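Local coordinates for coiled-coil and C2 domain-containing protein 1-like (Drosophila melanogaster, PDB 6EI6) that binds phosphatidylinositol monophosphates and regulates the ESCRT pathway in endosomal protein sorting, probably by keeping the ESCRT-III core subunit Shrub from polymerising inappropriately, at residues Arg41-Leu46 against Lys81-Val86; Ala47-Met52 against Glu259-Lys264; Lys98-Lys103 against Trp265-Ala270. All coordinates share one frame; numbering follows the deposited sequence.

Contact 1 of 3, residues Arg41-Leu46 against Lys81-Val86; sequences RMEEQL and KDLDLV
Leu46 and Val86 meet because each turns a methyl into the groove between two helices: Leu46 sets CG opposite its carbonyl carbon (chi1 -70°), and Val86, with CG1 opposite its backbone N (chi1 174°), leaves CG2 as the branch that faces across. Leu46 CD1 lies 3.8 Å from Val86 CG2. Met42, one turn earlier, bends at its thioether and lays CE 4.0 Å from the same Val86 CG2, so both Leu46 CD1 and Met42 CE pack on this one methyl, from directions nearly at right angles. On the flank, Leu83 sends CD1 across at about a right angle to the Glu43 side chain, 3.5 Å from Glu43 CG, and also touches CB of Leu46, 3.9 Å away. Leu46 CD2 rests against CB of Asp82.

The helices run antiparallel, their short axes 9.7 Å apart at 161°; they are the two arms of a helical hairpin, helices 34-62 and 66-91. Branched and flexible apolar residues suit the buried seam, whereas Glu43 suits its border: its methylenes cover Leu83 while its carboxylate forms salt bridges with Lys90 and Arg87. Asp82 likewise gives CB to the seam and its OD2 to the backbone N of Leu268. No hydrogen bond joins the two segments, so apolar packing holds the seam itself, and the charged groups beside it find their partners further along helix 66-91 and on strand 265-268.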
loop_
_atom_site.group_PDB
_atom_site.type_symbol
_atom_site.label_atom_id
_atom_site.label_comp_id
_atom_site.label_asym_id
_atom_site.label_seq_id
_atom_site.Cartn_x
_atom_site.Cartn_y
_atom_site.Cartn_z
ATOM N N ARG A 41 19.974 17.126 -2.484
ATOM C CA ARG A 41 20.005 15.701 -2.149
ATOM C C ARG A 41 19.920 15.448 -0.642
ATOM O O ARG A 41 19.303 14.465 -0.205
ATOM C CB ARG A 41 21.269 15.067 -2.725
ATOM C CG ARG A 41 21.333 15.115 -4.250
ATOM C CD ARG A 41 20.309 14.158 -4.886
ATOM N NE ARG A 41 20.302 14.229 -6.355
ATOM C CZ ARG A 41 19.914 13.239 -7.164
ATOM N NH1 ARG A 41 19.493 12.075 -6.687
ATOM N NH2 ARG A 41 19.967 13.412 -8.463
ATOM N N MET A 42 20.545 16.304 0.166
ATOM C CA MET A 42 20.364 16.228 1.610
ATOM C C MET A 42 18.884 16.264 1.965
ATOM O O MET A 42 18.383 15.441 2.741
ATOM C CB MET A 42 21.105 17.385 2.289
ATOM C CG MET A 42 22.606 17.218 2.352
ATOM S SD MET A 42 23.455 18.743 2.829
ATOM C CE MET A 42 22.837 18.948 4.530
ATOM N N GLU A 43 18.167 17.225 1.399
ATOM C CA GLU A 43 16.752 17.360 1.706
ATOM C C GLU A 43 15.948 16.174 1.164
ATOM O O GLU A 43 15.083 15.627 1.863
ATOM C CB GLU A 43 16.261 18.685 1.143
ATOM C CG GLU A 43 14.879 19.026 1.576
ATOM C CD GLU A 43 14.547 20.468 1.326
ATOM O OE1 GLU A 43 15.508 21.289 1.216
ATOM O OE2 GLU A 43 13.328 20.756 1.237
ATOM N N GLU A 44 16.233 15.746 -0.068
ATOM C CA GLU A 44 15.589 14.554 -0.621
ATOM C C GLU A 44 15.818 13.337 0.262
ATOM O O GLU A 44 14.882 12.569 0.538
ATOM C CB GLU A 44 16.122 14.274 -2.024
ATOM C CG GLU A 44 15.663 15.278 -3.025
ATOM C CD GLU A 44 14.266 14.942 -3.531
ATOM O OE1 GLU A 44 13.919 13.720 -3.595
ATOM O OE2 GLU A 44 13.504 15.896 -3.833
ATOM N N GLN A 45 17.077 13.129 0.680
ATOM C CA GLN A 45 17.394 11.969 1.492
ATOM C C GLN A 45 16.597 11.981 2.785
ATOM O O GLN A 45 16.051 10.946 3.194
ATOM C CB GLN A 45 18.888 11.919 1.787
ATOM C CG GLN A 45 19.270 10.765 2.722
ATOM C CD GLN A 45 19.254 9.426 2.001
ATOM O OE1 GLN A 45 19.487 9.375 0.805
ATOM N NE2 GLN A 45 18.978 8.341 2.729
ATOM N N LEU A 46 16.506 13.149 3.435
ATOM C CA LEU A 46 15.783 13.244 4.696
ATOM C C LEU A 46 14.287 13.053 4.474
ATOM O O LEU A 46 13.622 12.365 5.257
ATOM C CB LEU A 46 16.073 14.597 5.367
ATOM C CG LEU A 46 17.495 14.786 5.921
ATOM C CD1 LEU A 46 17.799 16.272 6.245
ATOM C CD2 LEU A 46 17.732 13.904 7.151
ATOM N N LYS A 81 13.010 17.331 12.368
ATOM C CA LYS A 81 13.886 18.375 12.888
ATOM C C LYS A 81 15.052 18.629 11.936
ATOM O O LYS A 81 15.404 19.783 11.653
ATOM C CB LYS A 81 14.414 17.994 14.278
ATOM C CG LYS A 81 13.380 18.017 15.371
ATOM C CD LYS A 81 14.011 18.204 16.755
ATOM C CE LYS A 81 12.931 18.269 17.853
ATOM N NZ LYS A 81 12.152 16.993 17.988
ATOM N N ASP A 82 15.669 17.554 11.435
ATOM C CA ASP A 82 16.835 17.728 10.574
ATOM C C ASP A 82 16.419 18.316 9.240
ATOM O O ASP A 82 17.097 19.206 8.706
ATOM C CB ASP A 82 17.577 16.393 10.400
ATOM C CG ASP A 82 18.527 16.103 11.569
ATOM O OD1 ASP A 82 18.674 17.003 12.452
ATOM O OD2 ASP A 82 19.131 14.991 11.609
ATOM N N LEU A 83 15.289 17.846 8.712
ATOM C CA LEU A 83 14.684 18.439 7.523
ATOM C C LEU A 83 14.439 19.933 7.708
ATOM O O LEU A 83 14.756 20.737 6.823
ATOM C CB LEU A 83 13.379 17.708 7.216
ATOM C CG LEU A 83 12.797 17.746 5.816
ATOM C CD1 LEU A 83 13.858 17.796 4.723
ATOM C CD2 LEU A 83 11.952 16.501 5.676
ATOM N N ASP A 84 13.884 20.324 8.867
ATOM C CA ASP A 84 13.628 21.742 9.134
ATOM C C ASP A 84 14.929 22.523 9.227
ATOM O O ASP A 84 15.026 23.649 8.724
ATOM C CB ASP A 84 12.832 21.926 10.438
ATOM C CG ASP A 84 11.452 21.285 10.397
ATOM O OD1 ASP A 84 10.877 21.120 9.282
ATOM O OD2 ASP A 84 10.949 20.941 11.501
ATOM N N LEU A 85 15.930 21.946 9.897
ATOM C CA LEU A 85 17.243 22.580 10.007
ATOM C C LEU A 85 17.866 22.836 8.637
ATOM O O LEU A 85 18.509 23.869 8.426
ATOM C CB LEU A 85 18.170 21.695 10.836
ATOM C CG LEU A 85 18.085 21.813 12.346
ATOM C CD1 LEU A 85 18.992 20.761 12.977
ATOM C CD2 LEU A 85 18.512 23.209 12.760
ATOM N N VAL A 86 17.728 21.883 7.706
ATOM C CA VAL A 86 18.320 22.068 6.382
ATOM C C VAL A 86 17.544 23.121 5.602
ATOM O O VAL A 86 18.140 23.987 4.948
ATOM C CB VAL A 86 18.384 20.736 5.606
ATOM C CG1 VAL A 86 18.857 20.994 4.186
ATOM C CG2 VAL A 86 19.290 19.727 6.297
#

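Contact 2 of 3, residues Ala47-Met52 against Glu259-Lys264; sequences AKQLMM and EHITEK
Lys48 opens the contact with the aliphatic part of its side chain, which passes Ile261 at about a right angle and brings CD to 4.2 Å from Ile261 CD1. Beyond that point the chain bends and carries NZ away from the short helix, toward Glu44, with which it makes a long, weak ion pair. A lysine suits this place, since its methylenes can cover an apolar neighbour while the ammonium end lies at the exposed margin.

Gln49 follows on the buried side. Its chain is extended beyond CG, which lies 4.3 Å from Ile261 CG2, so the methylenes add to the apolar patch and the amide is carried past it toward the end of helix 255-263. There OE1 accepts hydrogen bonds from the backbone N of Leu266 and from NE2 of Gln45. Glutamine fits the place well: its amide oxygen, on a buried side chain, takes the backbone N-H of Leu266, near the start of strand 265-268.

One turn after Lys48, Met52 adds the last apolar contact. With CG opposite the carbonyl carbon (chi1 -82°), its side chain reaches over to put SD 4.0 Å from Ile261 CG2, and it also packs on Phe106. Ile261 supplies both methyl ends to the contact, CD1 to Lys48, CG2 to Gln49 and Met52.

The helices cross steeply, at 113° with short axes 11.0 Å apart, and the C-terminal helix 255-263 lies across the hairpin helix 34-62. Without a hydrogen bond between the segments, their hold on each other is modest and apolar; the polar anchoring comes from the Gln49 amide, which grips the chain just beyond the short helix.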
loop_
_atom_site.group_PDB
_atom_site.type_symbol
_atom_site.label_atom_id
_atom_site.label_comp_id
_atom_site.label_asym_id
_atom_site.label_seq_id
_atom_site.Cartn_x
_atom_site.Cartn_y
_atom_site.Cartn_z
ATOM N N ALA A 47 13.749 13.635 3.393
ATOM C CA ALA A 47 12.347 13.411 3.048
ATOM C C ALA A 47 12.057 11.930 2.812
ATOM O O ALA A 47 11.020 11.423 3.262
ATOM C CB ALA A 47 11.946 14.246 1.820
ATOM N N LYS A 48 12.968 11.205 2.136
ATOM C CA LYS A 48 12.769 9.760 1.967
ATOM C C LYS A 48 12.812 9.042 3.301
ATOM O O LYS A 48 12.056 8.089 3.528
ATOM C CB LYS A 48 13.823 9.149 1.051
ATOM C CG LYS A 48 13.613 9.351 -0.426
ATOM C CD LYS A 48 14.764 8.725 -1.225
ATOM C CE LYS A 48 14.672 9.128 -2.686
ATOM N NZ LYS A 48 14.457 10.609 -2.853
ATOM N N GLN A 49 13.702 9.475 4.193
ATOM C CA GLN A 49 13.780 8.865 5.515
ATOM C C GLN A 49 12.503 9.131 6.300
ATOM O O GLN A 49 11.971 8.230 6.968
ATOM C CB GLN A 49 15.007 9.407 6.268
ATOM C CG GLN A 49 16.328 8.797 5.817
ATOM C CD GLN A 49 17.590 9.482 6.405
ATOM O OE1 GLN A 49 18.669 9.363 5.824
ATOM N NE2 GLN A 49 17.450 10.197 7.537
ATOM N N LEU A 50 12.019 10.376 6.249
ATOM C CA LEU A 50 10.740 10.715 6.872
ATOM C C LEU A 50 9.627 9.784 6.389
ATOM O O LEU A 50 8.896 9.201 7.200
ATOM C CB LEU A 50 10.389 12.164 6.566
ATOM C CG LEU A 50 9.203 12.692 7.328
ATOM C CD1 LEU A 50 9.471 12.545 8.821
ATOM C CD2 LEU A 50 8.956 14.145 6.912
ATOM N N MET A 51 9.505 9.623 5.068
ATOM C CA MET A 51 8.498 8.728 4.516
ATOM C C MET A 51 8.604 7.332 5.103
ATOM O O MET A 51 7.582 6.711 5.426
ATOM C CB MET A 51 8.618 8.649 2.994
ATOM C CG MET A 51 7.453 7.910 2.336
ATOM S SD MET A 51 5.892 8.845 2.477
ATOM C CE MET A 51 6.288 10.258 1.478
ATOM N N MET A 52 9.833 6.807 5.231
ATOM C CA MET A 52 9.998 5.457 5.767
ATOM C C MET A 52 9.547 5.392 7.220
ATOM O O MET A 52 8.907 4.422 7.636
ATOM C CB MET A 52 11.446 4.997 5.639
ATOM C CG MET A 52 11.814 4.454 4.255
ATOM S SD MET A 52 13.471 3.674 4.192
ATOM C CE MET A 52 13.308 2.444 5.489
ATOM N N GLU A 259 16.396 -1.179 2.385
ATOM C CA GLU A 259 17.406 -1.541 3.369
ATOM C C GLU A 259 18.685 -0.747 3.158
ATOM O O GLU A 259 19.342 -0.357 4.122
ATOM C CB GLU A 259 17.686 -3.036 3.304
ATOM C CG GLU A 259 16.661 -3.866 4.047
ATOM C CD GLU A 259 16.731 -5.348 3.682
ATOM O OE1 GLU A 259 17.342 -5.689 2.631
ATOM O OE2 GLU A 259 16.170 -6.170 4.452
ATOM N N HIS A 260 19.054 -0.478 1.908
ATOM C CA HIS A 260 20.252 0.316 1.687
ATOM C C HIS A 260 20.115 1.684 2.337
ATOM O O HIS A 260 21.048 2.151 3.000
ATOM C CB HIS A 260 20.559 0.421 0.191
ATOM C CG HIS A 260 20.835 -0.912 -0.453
ATOM N ND1 HIS A 260 21.247 -2.019 0.267
ATOM C CD2 HIS A 260 20.747 -1.321 -1.746
ATOM C CE1 HIS A 260 21.391 -3.052 -0.550
ATOM N NE2 HIS A 260 21.093 -2.656 -1.777
ATOM N N ILE A 261 18.934 2.310 2.218
ATOM C CA ILE A 261 18.707 3.602 2.864
ATOM C C ILE A 261 18.880 3.490 4.372
ATOM O O ILE A 261 19.451 4.374 5.022
ATOM C CB ILE A 261 17.312 4.134 2.502
ATOM C CG1 ILE A 261 17.242 4.375 0.992
ATOM C CG2 ILE A 261 16.953 5.391 3.351
ATOM C CD1 ILE A 261 16.079 5.182 0.598
ATOM N N THR A 262 18.377 2.418 4.959
ATOM C CA THR A 262 18.477 2.324 6.404
ATOM C C THR A 262 19.928 2.111 6.875
ATOM O O THR A 262 20.238 2.371 8.043
ATOM C CB THR A 262 17.525 1.232 6.894
ATOM O OG1 THR A 262 17.186 1.516 8.244
ATOM C CG2 THR A 262 18.141 -0.141 6.806
ATOM N N GLU A 263 20.829 1.699 5.982
ATOM C CA GLU A 263 22.221 1.493 6.333
ATOM C C GLU A 263 23.047 2.754 6.234
ATOM O O GLU A 263 24.166 2.784 6.753
ATOM C CB GLU A 263 22.836 0.424 5.444
ATOM C CG GLU A 263 22.426 -0.965 5.856
ATOM C CD GLU A 263 22.475 -1.913 4.687
ATOM O OE1 GLU A 263 23.224 -1.587 3.720
ATOM O OE2 GLU A 263 21.763 -2.960 4.728
ATOM N N LYS A 264 22.537 3.781 5.576
ATOM C CA LYS A 264 23.181 5.078 5.541
ATOM C C LYS A 264 22.160 6.150 5.916
ATOM O O LYS A 264 21.756 6.989 5.121
ATOM C CB LYS A 264 23.808 5.339 4.182
ATOM C CG LYS A 264 24.362 4.102 3.538
ATOM C CD LYS A 264 25.358 4.441 2.431
ATOM C CE LYS A 264 24.700 4.332 1.048
ATOM N NZ LYS A 264 25.640 4.751 -0.041
#

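Contact 3 of 3, residues Lys98-Lys103 against Trp265-Ala270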
loop_
_atom_site.group_PDB
_atom_site.type_symbol
_atom_site.label_atom_id
_atom_site.label_comp_id
_atom_site.label_asym_id
_atom_site.label_seq_id
_atom_site.Cartn_x
_atom_site.Cartn_y
_atom_site.Cartn_z
ATOM N N LYS A 98 26.625 20.536 8.597
ATOM C CA LYS A 98 27.430 19.324 8.597
ATOM C C LYS A 98 26.574 18.100 8.905
ATOM O O LYS A 98 25.617 18.155 9.676
ATOM C CB LYS A 98 28.543 19.444 9.637
ATOM C CG LYS A 98 29.527 20.573 9.338
ATOM C CD LYS A 98 30.939 20.191 9.793
ATOM C CE LYS A 98 31.199 18.708 9.548
ATOM N NZ LYS A 98 32.499 18.309 10.156
ATOM N N PHE A 99 26.943 16.969 8.327
ATOM C CA PHE A 99 26.179 15.764 8.583
ATOM C C PHE A 99 27.107 14.564 8.495
ATOM O O PHE A 99 28.269 14.670 8.109
ATOM C CB PHE A 99 25.020 15.627 7.585
ATOM C CG PHE A 99 25.476 15.510 6.170
ATOM C CD1 PHE A 99 25.776 14.271 5.621
ATOM C CD2 PHE A 99 25.660 16.648 5.395
ATOM C CE1 PHE A 99 26.225 14.171 4.315
ATOM C CE2 PHE A 99 26.099 16.553 4.075
ATOM C CZ PHE A 99 26.383 15.321 3.531
ATOM N N HIS A 100 26.553 13.404 8.807
ATOM C CA HIS A 100 27.303 12.163 8.780
ATOM C C HIS A 100 26.270 11.074 8.606
ATOM O O HIS A 100 25.077 11.353 8.557
ATOM C CB HIS A 100 28.119 11.966 10.059
ATOM C CG HIS A 100 27.265 11.876 11.287
ATOM N ND1 HIS A 100 26.738 12.990 11.907
ATOM C CD2 HIS A 100 26.802 10.803 11.978
ATOM C CE1 HIS A 100 26.000 12.608 12.937
ATOM N NE2 HIS A 100 26.020 11.287 13.000
ATOM N N TYR A 101 26.732 9.834 8.572
ATOM C CA TYR A 101 25.898 8.668 8.332
ATOM C C TYR A 101 25.832 7.799 9.578
ATOM O O TYR A 101 26.842 7.602 10.256
ATOM C CB TYR A 101 26.445 7.865 7.136
ATOM C CG TYR A 101 26.487 8.732 5.903
ATOM C CD1 TYR A 101 25.313 9.016 5.199
ATOM C CD2 TYR A 101 27.669 9.341 5.489
ATOM C CE1 TYR A 101 25.328 9.850 4.101
ATOM C CE2 TYR A 101 27.690 10.179 4.391
ATOM C CZ TYR A 101 26.527 10.428 3.709
ATOM O OH TYR A 101 26.538 11.264 2.617
ATOM N N GLU A 102 24.634 7.283 9.873
ATOM C CA GLU A 102 24.424 6.250 10.886
ATOM C C GLU A 102 23.604 5.097 10.316
ATOM O O GLU A 102 23.379 5.034 9.102
ATOM C CB GLU A 102 23.731 6.841 12.100
ATOM C CG GLU A 102 24.391 8.074 12.577
ATOM C CD GLU A 102 23.735 8.622 13.833
ATOM O OE1 GLU A 102 22.632 8.141 14.173
ATOM O OE2 GLU A 102 24.319 9.536 14.462
ATOM N N LYS A 103 23.155 4.182 11.176
ATOM C CA LYS A 103 22.258 3.106 10.786
ATOM C C LYS A 103 21.004 3.143 11.636
ATOM O O LYS A 103 21.007 3.634 12.768
ATOM C CB LYS A 103 22.899 1.732 10.938
ATOM C CG LYS A 103 24.063 1.497 10.002
ATOM C CD LYS A 103 24.869 0.283 10.451
ATOM C CE LYS A 103 25.736 -0.241 9.302
ATOM N NZ LYS A 103 24.899 -0.638 8.118
ATOM N N TRP A 265 21.740 6.125 7.165
ATOM C CA TRP A 265 20.806 7.111 7.658
ATOM C C TRP A 265 21.522 8.451 7.763
ATOM O O TRP A 265 22.428 8.615 8.591
ATOM C CB TRP A 265 20.273 6.661 9.019
ATOM C CG TRP A 265 18.980 7.254 9.422
ATOM C CD1 TRP A 265 18.782 8.219 10.370
ATOM C CD2 TRP A 265 17.681 6.882 8.948
ATOM N NE1 TRP A 265 17.441 8.478 10.508
ATOM C CE2 TRP A 265 16.744 7.663 9.649
ATOM C CE3 TRP A 265 17.222 5.950 8.009
ATOM C CZ2 TRP A 265 15.375 7.572 9.418
ATOM C CZ3 TRP A 265 15.873 5.855 7.776
ATOM C CH2 TRP A 265 14.957 6.666 8.479
ATOM N N LEU A 266 21.109 9.424 6.957
ATOM C CA LEU A 266 21.702 10.753 7.067
ATOM C C LEU A 266 21.176 11.434 8.327
ATOM O O LEU A 266 19.970 11.434 8.575
ATOM C CB LEU A 266 21.394 11.577 5.829
ATOM C CG LEU A 266 22.219 12.820 5.579
ATOM C CD1 LEU A 266 22.376 13.037 4.103
ATOM C CD2 LEU A 266 21.599 14.056 6.250
ATOM N N VAL A 267 22.092 11.996 9.121
ATOM C CA VAL A 267 21.801 12.651 10.399
ATOM C C VAL A 267 22.647 13.917 10.471
ATOM O O VAL A 267 23.848 13.871 10.194
ATOM C CB VAL A 267 22.134 11.723 11.594
ATOM C CG1 VAL A 267 22.153 12.483 12.924
ATOM C CG2 VAL A 267 21.217 10.524 11.667
ATOM N N LEU A 268 22.051 15.050 10.839
ATOM C CA LEU A 268 22.888 16.241 10.981
ATOM C C LEU A 268 23.763 16.143 12.233
ATOM O O LEU A 268 23.380 15.531 13.240
ATOM C CB LEU A 268 22.038 17.500 11.058
ATOM C CG LEU A 268 21.034 17.655 9.916
ATOM C CD1 LEU A 268 20.207 18.911 10.102
ATOM C CD2 LEU A 268 21.694 17.630 8.547
ATOM N N ASP A 269 24.966 16.715 12.160
ATOM C CA ASP A 269 25.637 17.112 13.398
ATOM C C ASP A 269 24.858 18.292 13.983
ATOM O O ASP A 269 24.282 19.091 13.236
ATOM C CB ASP A 269 27.098 17.501 13.134
ATOM C CG ASP A 269 27.855 16.484 12.273
ATOM O OD1 ASP A 269 27.320 15.391 11.958
ATOM O OD2 ASP A 269 29.021 16.772 11.922
ATOM N N ALA A 270 24.835 18.438 15.306
ATOM C CA ALA A 270 25.673 17.781 16.296
ATOM C C ALA A 270 25.155 16.394 16.593
ATOM O O ALA A 270 25.830 15.408 16.287
ATOM C CB ALA A 270 25.737 18.634 17.606
#
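Leu266 meets the Phe99 ring obliquely, its CG 3.8 Å from Phe99 CD1. Leu266 also touches Gln45 and Phe99 touches Met42, both of helix 34-62; a branched apolar side chain suits this place between ring and helix, bringing no polar atom to satisfy. Trp265 and Leu268 are buried too, Trp265 against Gln49, Cys53 and Val79, Leu268 against Leu85 and Val86.

Strands 99-102 and 265-268 form a two-stranded antiparallel sheet. His100 and Val267 are a hydrogen-bonded pair, His100 N to Val267 O measuring 3.1 Å, as does Val267 N to His100 O; Glu102 and Trp265 make the next such pair, with Glu102 N 2.9 Å from Trp265 O. The sheet joins the segment leading out of the helical hairpin to the C-terminal end of the chain.

In contrast to these buried residues, the rim is more exposed: Tyr101 only brushes Leu266, and polar groups gather near the chain end. His100, its CG between backbone N and carbonyl carbon (chi1 62°), lays its ring alongside Val267 and uses both nitrogens: NE2 donates to Glu102 OE2, 2.8 Å away on the anti side, 25° out of the carboxylate plane, and ND1 to Asp269 OD1 in a bond modelled unusually short. Glu102 OE1 has a salt bridge with Arg104. Exposed Lys98 keeps NZ 4.2 Å from Asp269 OD2, an attraction of opposite charges at most.

From the N terminus, helix 34-62 supplies the first segments of contacts 1 and 2 in direct succession. Contact 1 closes a short loop when helix 66-91 returns beside it, making the hairpin. Contact 2 remains open while the chain traverses strand 99-102 and the two four-stranded sheets of the C2 domain, and closes only at helix 255-263. Contact 3 opens after contact 1 has closed, so these two are in series, and it closes at strand 265-268, right after helix 255-263. Contact 2 crosses both others. All three lie on one side of the chain's centre, with their centres 10 to 12 Å apart, and together they bring the C-terminal end of the chain back onto the helices.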